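Local coordinates for uncharacterized protein (Leptospirillum rubarum, PDB 3O2I) that is of unknown function, belongs to the DUF6840 family and forms an alpha-beta dimer whose beta-sheet continues from one subunit into the other, at residues I29-S34 with P40-L45; L61-R66 with S80-T85; E49-D54 with H87-A92; Q65-S68 with L74-L77. All coordinates share one frame; numbering follows the deposited sequence.

Contact 1. Residues I29-S34 with P40-L45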
loop_
_atom_site.group_PDB
_atom_site.type_symbol
_atom_site.label_atom_id
_atom_site.label_comp_id
_atom_site.label_asym_id
_atom_site.label_seq_id
_atom_site.Cartn_x
_atom_site.Cartn_y
_atom_site.Cartn_z
ATOM N N ILE B 29 6.204 -3.797 -2.468
ATOM C CA ILE B 29 5.961 -2.519 -1.809
ATOM C C ILE B 29 6.571 -2.465 -0.410
ATOM O O ILE B 29 6.319 -3.355 0.410
ATOM C CB ILE B 29 4.425 -2.288 -1.670
ATOM C CG1 ILE B 29 3.742 -2.393 -3.054
ATOM C CG2 ILE B 29 4.149 -0.970 -0.979
ATOM C CD1 ILE B 29 2.201 -2.301 -3.007
ATOM N N TYR B 30 7.341 -1.409 -0.136
ATOM C CA TYR B 30 7.944 -1.193 1.176
ATOM C C TYR B 30 7.487 0.137 1.756
ATOM O O TYR B 30 7.804 1.204 1.229
ATOM C CB TYR B 30 9.487 -1.305 1.106
ATOM C CG TYR B 30 9.861 -2.697 0.701
ATOM C CD1 TYR B 30 10.099 -3.675 1.653
ATOM C CD2 TYR B 30 9.887 -3.060 -0.632
ATOM C CE1 TYR B 30 10.375 -4.972 1.281
ATOM C CE2 TYR B 30 10.174 -4.347 -1.010
ATOM C CZ TYR B 30 10.405 -5.299 -0.049
ATOM O OH TYR B 30 10.668 -6.584 -0.430
ATOM N N GLU B 31 6.730 0.060 2.843
ATOM C CA GLU B 31 6.218 1.253 3.488
ATOM C C GLU B 31 6.974 1.635 4.769
ATOM O O GLU B 31 7.292 0.782 5.595
ATOM C CB GLU B 31 4.738 1.077 3.805
ATOM C CG GLU B 31 4.085 2.302 4.393
ATOM C CD GLU B 31 2.646 2.030 4.829
ATOM O OE1 GLU B 31 2.253 0.846 4.880
ATOM O OE2 GLU B 31 1.914 3.002 5.109
ATOM N N LEU B 32 7.227 2.933 4.922
ATOM C CA LEU B 32 7.818 3.497 6.135
ATOM C C LEU B 32 6.814 4.443 6.767
ATOM O O LEU B 32 6.278 5.339 6.101
ATOM C CB LEU B 32 9.097 4.264 5.799
ATOM C CG LEU B 32 10.265 3.481 5.196
ATOM C CD1 LEU B 32 11.293 4.421 4.594
ATOM C CD2 LEU B 32 10.915 2.580 6.223
ATOM N N VAL B 33 6.557 4.250 8.052
ATOM C CA VAL B 33 5.541 5.031 8.742
ATOM C C VAL B 33 6.131 5.860 9.895
ATOM O O VAL B 33 6.881 5.347 10.725
ATOM C CB VAL B 33 4.441 4.116 9.296
ATOM C CG1 VAL B 33 3.419 4.924 10.075
ATOM C CG2 VAL B 33 3.759 3.318 8.146
ATOM N N SER B 34 5.784 7.141 9.931
ATOM C CA SER B 34 6.064 7.990 11.085
ATOM C C SER B 34 4.753 8.216 11.817
ATOM O O SER B 34 3.902 8.981 11.370
ATOM C CB SER B 34 6.676 9.327 10.650
ATOM O OG SER B 34 6.795 10.234 11.739
ATOM N N PRO B 40 0.614 12.022 10.713
ATOM C CA PRO B 40 1.399 10.823 10.403
ATOM C C PRO B 40 2.039 10.940 9.027
ATOM O O PRO B 40 1.511 11.634 8.165
ATOM C CB PRO B 40 0.351 9.700 10.388
ATOM C CG PRO B 40 -0.880 10.282 11.010
ATOM C CD PRO B 40 -0.830 11.745 10.709
ATOM N N VAL B 41 3.166 10.273 8.829
ATOM C CA VAL B 41 3.812 10.259 7.526
ATOM C C VAL B 41 3.860 8.837 6.981
ATOM O O VAL B 41 4.347 7.925 7.648
ATOM C CB VAL B 41 5.241 10.820 7.597
ATOM C CG1 VAL B 41 5.866 10.850 6.212
ATOM C CG2 VAL B 41 5.227 12.204 8.210
ATOM N N ARG B 42 3.338 8.646 5.776
ATOM C CA ARG B 42 3.424 7.353 5.119
ATOM C C ARG B 42 4.206 7.457 3.811
ATOM O O ARG B 42 3.858 8.234 2.923
ATOM C CB ARG B 42 2.028 6.753 4.890
ATOM C CG ARG B 42 1.441 6.115 6.141
ATOM C CD ARG B 42 -0.015 5.687 5.982
ATOM N NE ARG B 42 -0.549 5.270 7.273
ATOM C CZ ARG B 42 -0.490 4.027 7.751
ATOM N NH1 ARG B 42 -0.991 3.754 8.953
ATOM N NH2 ARG B 42 0.061 3.052 7.032
ATOM N N ILE B 43 5.280 6.681 3.718
ATOM C CA ILE B 43 6.101 6.641 2.519
ATOM C C ILE B 43 5.996 5.251 1.939
ATOM O O ILE B 43 6.239 4.260 2.629
ATOM C CB ILE B 43 7.587 6.897 2.819
ATOM C CG1 ILE B 43 7.765 8.122 3.712
ATOM C CG2 ILE B 43 8.370 7.046 1.517
ATOM C CD1 ILE B 43 7.934 9.412 2.947
ATOM N N TYR B 44 5.637 5.181 0.666
ATOM C CA TYR B 44 5.513 3.902 -0.021
ATOM C C TYR B 44 6.610 3.802 -1.051
ATOM O O TYR B 44 6.656 4.605 -1.983
ATOM C CB TYR B 44 4.134 3.791 -0.708
ATOM C CG TYR B 44 2.983 3.816 0.272
ATOM C CD1 TYR B 44 2.573 2.654 0.913
ATOM C CD2 TYR B 44 2.321 5.000 0.571
ATOM C CE1 TYR B 44 1.532 2.667 1.822
ATOM C CE2 TYR B 44 1.262 5.021 1.475
ATOM C CZ TYR B 44 0.880 3.850 2.097
ATOM O OH TYR B 44 -0.167 3.852 2.995
ATOM N N LEU B 45 7.486 2.815 -0.890
ATOM C CA LEU B 45 8.564 2.572 -1.850
ATOM C C LEU B 45 8.326 1.279 -2.622
ATOM O O LEU B 45 7.783 0.318 -2.093
ATOM C CB LEU B 45 9.907 2.472 -1.137
ATOM C CG LEU B 45 10.331 3.650 -0.258
ATOM C CD1 LEU B 45 11.745 3.394 0.269
ATOM C CD2 LEU B 45 10.285 4.948 -1.031
#
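I29-S34 and V41-L45 run antiparallel, their axes 160° apart, as the two arms of a beta hairpin in which Y30-L45, L32-I43 and S34-V41 are the hydrogen-bonded pairs and E31-Y44 and V33-R42 the non-hydrogen-bonded ones. Each hydrogen-bonded pair exchanges two bonds, and the one from Y30 N to L45 O (2.6 Å) is almost straight. The hairpin has two unlike faces. L32, S34, I43 and L45 turn to the helical side and meet helix 72-87, with L32 CB and I43 CB 4.3 Å apart. On the other face E31, with CG anti to its backbone N (chi1 -176°) and the chain extended beyond, lies alongside Y44 and brings its carboxylate to Y44 CE1, which is 3.3 Å from E31 CD. The carboxylate and the phenol ring are turned only 27° from each other. V33 CG2 covers one face of the R42 guanidinium. Beyond strand 28-35 the sheet runs on, in parallel pairing, into the second subunit. On the face of E31, V33, R42 and Y44 a salt bridge joins E31 to R42: R42 NH2 reaches the syn side of E31 OE2 at 2.7 Å, somewhat out of the carboxylate plane.

Contact 2. Residues L61-R66 with S80-T85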
loop_
_atom_site.group_PDB
_atom_site.type_symbol
_atom_site.label_atom_id
_atom_site.label_comp_id
_atom_site.label_asym_id
_atom_site.label_seq_id
_atom_site.Cartn_x
_atom_site.Cartn_y
_atom_site.Cartn_z
ATOM N N LEU B 61 19.443 0.504 9.024
ATOM C CA LEU B 61 20.738 0.650 9.684
ATOM C C LEU B 61 21.733 1.288 8.711
ATOM O O LEU B 61 22.440 2.225 9.074
ATOM C CB LEU B 61 21.259 -0.695 10.203
ATOM C CG LEU B 61 20.369 -1.335 11.276
ATOM C CD1 LEU B 61 20.861 -2.723 11.649
ATOM C CD2 LEU B 61 20.276 -0.455 12.516
ATOM N N GLU B 62 21.753 0.810 7.467
ATOM C CA GLU B 62 22.656 1.372 6.470
ATOM C C GLU B 62 22.414 2.869 6.318
ATOM O O GLU B 62 23.341 3.668 6.415
ATOM C CB GLU B 62 22.501 0.675 5.118
ATOM C CG GLU B 62 23.209 -0.665 4.998
ATOM C CD GLU B 62 23.080 -1.260 3.600
ATOM O OE1 GLU B 62 23.266 -0.515 2.610
ATOM O OE2 GLU B 62 22.786 -2.472 3.490
ATOM N N ALA B 63 21.164 3.248 6.078
ATOM C CA ALA B 63 20.817 4.663 5.972
ATOM C C ALA B 63 21.330 5.476 7.171
ATOM O O ALA B 63 21.699 6.642 7.035
ATOM C CB ALA B 63 19.313 4.830 5.834
ATOM N N PHE B 64 21.341 4.860 8.346
ATOM C CA PHE B 64 21.629 5.589 9.576
ATOM C C PHE B 64 23.051 6.144 9.639
ATOM O O PHE B 64 23.403 6.846 10.580
ATOM C CB PHE B 64 21.330 4.722 10.798
ATOM C CG PHE B 64 19.872 4.687 11.170
ATOM C CD1 PHE B 64 18.931 5.386 10.425
ATOM C CD2 PHE B 64 19.445 3.966 12.271
ATOM C CE1 PHE B 64 17.596 5.360 10.775
ATOM C CE2 PHE B 64 18.116 3.939 12.623
ATOM C CZ PHE B 64 17.190 4.635 11.870
ATOM N N GLN B 65 23.848 5.854 8.619
ATOM C CA GLN B 65 25.257 6.233 8.626
ATOM C C GLN B 65 25.529 7.574 7.954
ATOM O O GLN B 65 26.389 8.327 8.392
ATOM C CB GLN B 65 26.105 5.123 8.012
ATOM C CG GLN B 65 25.876 3.787 8.700
ATOM C CD GLN B 65 26.759 2.686 8.165
ATOM O OE1 GLN B 65 27.779 2.944 7.524
ATOM N NE2 GLN B 65 26.372 1.443 8.427
ATOM N N ARG B 66 24.775 7.893 6.914
ATOM C CA ARG B 66 24.991 9.153 6.216
ATOM C C ARG B 66 23.926 10.213 6.498
ATOM O O ARG B 66 23.973 11.306 5.930
ATOM C CB ARG B 66 25.141 8.921 4.707
ATOM C CG ARG B 66 24.206 7.866 4.130
ATOM C CD ARG B 66 24.991 6.778 3.401
ATOM N NE ARG B 66 25.205 5.597 4.236
ATOM C CZ ARG B 66 26.001 4.583 3.910
ATOM N NH1 ARG B 66 26.129 3.548 4.732
ATOM N NH2 ARG B 66 26.674 4.606 2.765
ATOM N N SER B 80 14.207 7.211 3.425
ATOM C CA SER B 80 13.567 7.091 2.115
ATOM C C SER B 80 14.525 7.507 0.997
ATOM O O SER B 80 14.718 6.769 0.024
ATOM C CB SER B 80 12.297 7.942 2.063
ATOM O OG SER B 80 11.700 7.894 0.771
ATOM N N LYS B 81 15.126 8.688 1.148
ATOM C CA LYS B 81 16.061 9.228 0.156
ATOM C C LYS B 81 17.225 8.287 -0.131
ATOM O O LYS B 81 17.714 8.217 -1.256
ATOM C CB LYS B 81 16.617 10.576 0.615
ATOM C CG LYS B 81 15.687 11.755 0.414
ATOM C CD LYS B 81 16.404 13.062 0.740
ATOM C CE LYS B 81 17.582 13.298 -0.198
ATOM N NZ LYS B 81 18.357 14.530 0.155
ATOM N N TYR B 82 17.660 7.564 0.893
ATOM C CA TYR B 82 18.806 6.672 0.772
ATOM C C TYR B 82 18.443 5.371 0.064
ATOM O O TYR B 82 19.179 4.911 -0.809
ATOM C CB TYR B 82 19.438 6.387 2.144
ATOM C CG TYR B 82 20.503 5.318 2.095
ATOM C CD1 TYR B 82 21.802 5.618 1.693
ATOM C CD2 TYR B 82 20.209 4.006 2.436
ATOM C CE1 TYR B 82 22.780 4.632 1.634
ATOM C CE2 TYR B 82 21.172 3.018 2.381
ATOM C CZ TYR B 82 22.457 3.333 1.977
ATOM O OH TYR B 82 23.407 2.339 1.919
ATOM N N LEU B 83 17.316 4.773 0.443
ATOM C CA LEU B 83 16.825 3.592 -0.259
ATOM C C LEU B 83 16.649 3.869 -1.748
ATOM O O LEU B 83 16.971 3.026 -2.586
ATOM C CB LEU B 83 15.506 3.090 0.343
ATOM C CG LEU B 83 15.590 2.607 1.794
ATOM C CD1 LEU B 83 14.262 2.010 2.241
ATOM C CD2 LEU B 83 16.704 1.591 1.957
ATOM N N VAL B 84 16.136 5.050 -2.077
ATOM C CA VAL B 84 15.924 5.409 -3.480
ATOM C C VAL B 84 17.248 5.528 -4.235
ATOM O O VAL B 84 17.414 4.940 -5.303
ATOM C CB VAL B 84 15.114 6.720 -3.636
ATOM C CG1 VAL B 84 15.280 7.287 -5.047
ATOM C CG2 VAL B 84 13.639 6.477 -3.329
ATOM N N THR B 85 18.193 6.272 -3.665
ATOM C CA THR B 85 19.470 6.547 -4.334
ATOM C C THR B 85 20.441 5.367 -4.328
ATOM O O THR B 85 21.116 5.101 -5.320
ATOM C CB THR B 85 20.177 7.754 -3.698
ATOM O OG1 THR B 85 19.402 8.935 -3.929
ATOM C CG2 THR B 85 21.556 7.940 -4.302
#
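The phenol ring of Y82, on helix 72-87, reaches the end of helix 53-63 and the residues after it, meeting E62, A63 and R66, each in a different orientation. Its CG lies anti to the backbone N (chi1 172°), which directs the ring at the neighbouring helix. A63 lies over one face: its CA stands 4.0 Å from the centroid of the Y82 ring in a CH-pi contact, and A63 CB rests 3.6 Å from Y82 CD2. R66 crosses the ring obliquely, with guanidinium and ring planes 45° apart; R66 CD is 3.6 Å from Y82 CE1, and Y82 OH sits over the centre of one guanidinium face. E62 comes to the rim, its carboxylate turned nearly at right angles to the ring, and Y82 OH donates to the anti lone pair of E62 OE1 at 2.9 Å. The same oxygen also pairs with H87 NE2. R66 is held in turn by E62, since R66 NH1 donates to E62 O (3.3 Å) from the face of that carbonyl opposite to Q65 N. A phenylalanine in place of Y82 would probably keep the packing on A63 but leave E62 OE1 without its hydroxyl donor and its carboxylate less firmly fixed. Two donors on E62 OE1 probably favour its ionised form at this partly buried junction between the end of one helix and the side of the next.

Contact 3. Residues E49-D54 with H87-A92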
loop_
_atom_site.group_PDB
_atom_site.type_symbol
_atom_site.label_atom_id
_atom_site.label_comp_id
_atom_site.label_asym_id
_atom_site.label_seq_id
_atom_site.Cartn_x
_atom_site.Cartn_y
_atom_site.Cartn_z
ATOM N N GLU B 49 12.557 -6.338 -6.651
ATOM C CA GLU B 49 12.898 -7.563 -5.929
ATOM C C GLU B 49 12.296 -7.646 -4.533
ATOM O O GLU B 49 11.921 -6.636 -3.940
ATOM C CB GLU B 49 14.412 -7.771 -5.869
ATOM C CG GLU B 49 15.025 -8.145 -7.210
ATOM C CD GLU B 49 16.225 -9.065 -7.050
ATOM O OE1 GLU B 49 17.342 -8.564 -6.786
ATOM O OE2 GLU B 49 16.048 -10.295 -7.176
ATOM N N TYR B 50 12.193 -8.872 -4.028
ATOM C CA TYR B 50 11.704 -9.103 -2.679
ATOM C C TYR B 50 12.853 -8.999 -1.689
ATOM O O TYR B 50 13.905 -9.611 -1.871
ATOM C CB TYR B 50 11.046 -10.480 -2.565
ATOM C CG TYR B 50 10.753 -10.896 -1.139
ATOM C CD1 TYR B 50 11.469 -11.924 -0.533
ATOM C CD2 TYR B 50 9.772 -10.242 -0.387
ATOM C CE1 TYR B 50 11.214 -12.300 0.784
ATOM C CE2 TYR B 50 9.513 -10.605 0.932
ATOM C CZ TYR B 50 10.232 -11.635 1.511
ATOM O OH TYR B 50 9.970 -11.992 2.817
ATOM N N TRP B 51 12.650 -8.204 -0.649
ATOM C CA TRP B 51 13.600 -8.120 0.446
ATOM C C TRP B 51 12.920 -8.753 1.640
ATOM O O TRP B 51 11.787 -8.389 1.958
ATOM C CB TRP B 51 13.922 -6.663 0.774
ATOM C CG TRP B 51 14.529 -5.868 -0.345
ATOM C CD1 TRP B 51 13.872 -5.318 -1.406
ATOM C CD2 TRP B 51 15.912 -5.509 -0.498
ATOM N NE1 TRP B 51 14.763 -4.653 -2.220
ATOM C CE2 TRP B 51 16.018 -4.753 -1.681
ATOM C CE3 TRP B 51 17.069 -5.762 0.246
ATOM C CZ2 TRP B 51 17.241 -4.250 -2.142
ATOM C CZ3 TRP B 51 18.282 -5.255 -0.209
ATOM C CH2 TRP B 51 18.356 -4.509 -1.392
ATOM N N THR B 52 13.587 -9.706 2.288
ATOM C CA THR B 52 13.084 -10.281 3.537
ATOM C C THR B 52 12.888 -9.160 4.570
ATOM O O THR B 52 13.411 -8.060 4.400
ATOM C CB THR B 52 14.078 -11.296 4.128
ATOM O OG1 THR B 52 15.097 -10.582 4.828
ATOM C CG2 THR B 52 14.729 -12.153 3.025
ATOM N N GLU B 53 12.140 -9.431 5.634
ATOM C CA GLU B 53 11.921 -8.409 6.660
ATOM C C GLU B 53 13.255 -8.005 7.315
ATOM O O GLU B 53 13.518 -6.821 7.540
ATOM C CB GLU B 53 10.907 -8.881 7.717
ATOM C CG GLU B 53 10.277 -7.748 8.569
ATOM C CD GLU B 53 9.170 -6.966 7.836
ATOM O OE1 GLU B 53 8.917 -7.248 6.638
ATOM O OE2 GLU B 53 8.544 -6.074 8.466
ATOM N N ASP B 54 14.103 -8.984 7.600
ATOM C CA ASP B 54 15.411 -8.695 8.201
ATOM C C ASP B 54 16.304 -7.848 7.299
ATOM O O ASP B 54 16.952 -6.912 7.761
ATOM C CB ASP B 54 16.116 -9.983 8.605
ATOM C CG ASP B 54 15.534 -10.575 9.856
ATOM O OD1 ASP B 54 14.688 -9.897 10.474
ATOM O OD2 ASP B 54 15.916 -11.705 10.224
ATOM N N HIS B 87 19.756 1.932 -3.448
ATOM C CA HIS B 87 19.331 0.554 -3.666
ATOM C C HIS B 87 18.213 0.359 -4.698
ATOM O O HIS B 87 17.699 -0.748 -4.858
ATOM C CB HIS B 87 18.979 -0.110 -2.332
ATOM C CG HIS B 87 20.171 -0.434 -1.489
ATOM N ND1 HIS B 87 21.011 -1.492 -1.765
ATOM C CD2 HIS B 87 20.667 0.159 -0.377
ATOM C CE1 HIS B 87 21.971 -1.538 -0.859
ATOM N NE2 HIS B 87 21.788 -0.546 -0.007
ATOM N N GLY B 88 17.853 1.426 -5.401
ATOM C CA GLY B 88 16.961 1.312 -6.543
ATOM C C GLY B 88 15.473 1.271 -6.234
ATOM O O GLY B 88 14.674 0.885 -7.092
ATOM N N PHE B 89 15.097 1.661 -5.019
ATOM C CA PHE B 89 13.689 1.820 -4.670
ATOM C C PHE B 89 13.146 3.054 -5.385
ATOM O O PHE B 89 13.854 4.052 -5.559
ATOM C CB PHE B 89 13.514 2.005 -3.157
ATOM C CG PHE B 89 13.810 0.772 -2.342
ATOM C CD1 PHE B 89 12.787 -0.064 -1.931
ATOM C CD2 PHE B 89 15.110 0.473 -1.951
ATOM C CE1 PHE B 89 13.052 -1.190 -1.174
ATOM C CE2 PHE B 89 15.384 -0.657 -1.186
ATOM C CZ PHE B 89 14.364 -1.492 -0.805
ATOM N N VAL B 90 11.893 2.987 -5.815
ATOM C CA VAL B 90 11.246 4.149 -6.409
ATOM C C VAL B 90 10.079 4.514 -5.513
ATOM O O VAL B 90 9.341 3.638 -5.070
ATOM C CB VAL B 90 10.790 3.891 -7.872
ATOM C CG1 VAL B 90 11.961 3.418 -8.701
ATOM C CG2 VAL B 90 9.689 2.871 -7.929
ATOM N N GLU B 91 9.939 5.798 -5.200
ATOM C CA GLU B 91 8.874 6.222 -4.301
ATOM C C GLU B 91 7.563 6.327 -5.054
ATOM O O GLU B 91 7.509 6.927 -6.124
ATOM C CB GLU B 91 9.192 7.564 -3.649
ATOM C CG GLU B 91 8.135 8.018 -2.640
ATOM C CD GLU B 91 8.495 9.323 -1.950
ATOM O OE1 GLU B 91 9.442 9.999 -2.408
ATOM O OE2 GLU B 91 7.828 9.670 -0.951
ATOM N N ALA B 92 6.514 5.734 -4.491
ATOM C CA ALA B 92 5.170 5.824 -5.064
ATOM C C ALA B 92 4.524 7.101 -4.562
ATOM O O ALA B 92 4.947 7.657 -3.540
ATOM C CB ALA B 92 4.345 4.628 -4.664
#
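An aromatic cluster of W51, H87 and F89 joins the approach to helix 53-63, just before the N-cap T52, to the turn that leads from helix 72-87 into strand 90-91. It illustrates how one indole can serve two neighbours in two geometries. Toward F89 the indole offers a face: F89 CZ lies above it near the rim, 3.5 Å from W51 NE1 and 3.8 Å from W51 CE2. The planes are only 25° apart, yet the phenyl ring is slid so far along that it scarcely overlaps the five-membered ring, the centroids being 5.0 Å apart. Toward H87 the indole offers an edge instead. Its six-membered ring makes an offset edge-to-face pair with the imidazole, the planes standing at 83° and the centroids 5.8 Å apart. The chain leaves helix 72-87 at G88, with a positive phi that glycine adopts readily, between the two residues whose rings meet the indole. H47 extends the cluster, meeting both W51 and F89 edge-to-face, while L59 of helix 53-63 touches all three members. Hydrogen bonds hold the backbone of W51, from W51 N to Y30 OH and from Q96 NE2 of the second subunit to W51 O; the H87 imidazole is held by NE2, which pairs with E62 OE1. With chi1 near -73°, H87 sets CG anti to its carbonyl carbon, and the imidazole approaches the far end of the indole with ND1 4.0 Å from W51 CH2.

Contact 4. Residues Q65-S68 with L74-L77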
loop_
_atom_site.group_PDB
_atom_site.type_symbol
_atom_site.label_atom_id
_atom_site.label_comp_id
_atom_site.label_asym_id
_atom_site.label_seq_id
_atom_site.Cartn_x
_atom_site.Cartn_y
_atom_site.Cartn_z
ATOM N N GLN B 65 23.848 5.854 8.619
ATOM C CA GLN B 65 25.257 6.233 8.626
ATOM C C GLN B 65 25.529 7.574 7.954
ATOM O O GLN B 65 26.389 8.327 8.392
ATOM C CB GLN B 65 26.105 5.123 8.012
ATOM C CG GLN B 65 25.876 3.787 8.700
ATOM C CD GLN B 65 26.759 2.686 8.165
ATOM O OE1 GLN B 65 27.779 2.944 7.524
ATOM N NE2 GLN B 65 26.372 1.443 8.427
ATOM N N ARG B 66 24.775 7.893 6.914
ATOM C CA ARG B 66 24.991 9.153 6.216
ATOM C C ARG B 66 23.926 10.213 6.498
ATOM O O ARG B 66 23.973 11.306 5.930
ATOM C CB ARG B 66 25.141 8.921 4.707
ATOM C CG ARG B 66 24.206 7.866 4.130
ATOM C CD ARG B 66 24.991 6.778 3.401
ATOM N NE ARG B 66 25.205 5.597 4.236
ATOM C CZ ARG B 66 26.001 4.583 3.910
ATOM N NH1 ARG B 66 26.129 3.548 4.732
ATOM N NH2 ARG B 66 26.674 4.606 2.765
ATOM N N SER B 67 22.975 9.905 7.378
ATOM C CA SER B 67 21.916 10.863 7.694
ATOM C C SER B 67 22.083 11.521 9.060
ATOM O O SER B 67 22.780 11.001 9.928
ATOM C CB SER B 67 20.541 10.212 7.600
ATOM O OG SER B 67 19.705 10.666 8.646
ATOM N N SER B 68 21.427 12.668 9.231
ATOM C CA SER B 68 21.512 13.455 10.455
ATOM C C SER B 68 20.828 12.721 11.591
ATOM O O SER B 68 20.152 11.720 11.362
ATOM C CB SER B 68 20.847 14.819 10.259
ATOM O OG SER B 68 19.435 14.719 10.354
ATOM N N LEU B 74 11.378 13.394 10.916
ATOM C CA LEU B 74 12.263 13.990 9.915
ATOM C C LEU B 74 13.222 12.950 9.337
ATOM O O LEU B 74 13.529 12.965 8.137
ATOM C CB LEU B 74 13.049 15.167 10.502
ATOM C CG LEU B 74 12.248 16.370 11.013
ATOM C CD1 LEU B 74 13.153 17.397 11.696
ATOM C CD2 LEU B 74 11.451 17.011 9.884
ATOM N N GLN B 75 13.695 12.048 10.192
ATOM C CA GLN B 75 14.629 11.011 9.763
ATOM C C GLN B 75 14.023 10.100 8.696
ATOM O O GLN B 75 14.725 9.647 7.795
ATOM C CB GLN B 75 15.089 10.178 10.962
ATOM C CG GLN B 75 15.954 8.982 10.597
ATOM C CD GLN B 75 17.415 9.343 10.438
ATOM O OE1 GLN B 75 18.199 8.581 9.867
ATOM N NE2 GLN B 75 17.796 10.505 10.961
ATOM N N ILE B 76 12.721 9.833 8.797
ATOM C CA ILE B 76 12.053 8.956 7.837
ATOM C C ILE B 76 12.298 9.448 6.421
ATOM O O ILE B 76 12.565 8.657 5.523
ATOM C CB ILE B 76 10.542 8.824 8.101
ATOM C CG1 ILE B 76 9.944 7.732 7.208
ATOM C CG2 ILE B 76 9.819 10.157 7.884
ATOM C CD1 ILE B 76 8.489 7.396 7.535
ATOM N N LEU B 77 12.235 10.764 6.243
ATOM C CA LEU B 77 12.497 11.396 4.954
ATOM C C LEU B 77 13.884 11.050 4.430
ATOM O O LEU B 77 14.078 10.861 3.225
ATOM C CB LEU B 77 12.357 12.914 5.070
ATOM C CG LEU B 77 10.977 13.429 5.465
ATOM C CD1 LEU B 77 10.979 14.949 5.531
ATOM C CD2 LEU B 77 9.908 12.923 4.483
#
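The hydrogen bonding between S67-S68 and Q75 rests on the carboxamide of the glutamine. Q75 NE2 donates to S68 O at 2.7 Å, with an N-H...O angle of 155°; the acceptor lies almost in the amide plane, whereas the donor is tilted 28° from the plane of the S68 carbonyl. Q75 reaches this spot by setting CG anti to the backbone N (chi1 174°) and then bending at chi2, which brings the amide to the loop. Of the close polar approaches, the S67 hydroxyl is the centre: S67 OG lies 2.8 Å from Q75 OE1 and 2.9 Å from S68 O. E78, one turn further along the helix, adds a hydrogen bond to S68 OG and a weak one to S67 OG. A positive charge comes from the second subunit: K106 of that chain donates to S68 O, so that this carbonyl is gripped by an amide and an ammonium group together. Among packing contacts, the ring of F64 lies against Q75. A leucine in place of Q75 would probably leave S68 O with one donor fewer and the S67 hydroxyl without its amide neighbour, so that the loop could shift more freely. The arrangement is a side-chain-to-backbone tie between an interhelical loop and the first turn of the helix that follows it, here with K106 of the second subunit taking part.

Overall arrangement
Contact 1 is the hairpin that helix 72-87 packs against, L45 CD1 meeting L83 CD1 at 3.5 Å and I76 reaching L32 from contact 4. Contacts 2 and 4, with centres about 7 Å apart, tie helix 53-63 and its loop to that helix. Contact 3 closes the other end, joined to contact 2 through E62 OE1 and H87 NE2 (3.0 Å) and to contact 1 through Y44 O and A92 N (2.8 Å). All four touch the second subunit. K106 of that subunit hydrogen-bonds to F64 O and S68 O; the same residue position, with T107 and R110, lines the dithiothreitol pocket seen in this crystal.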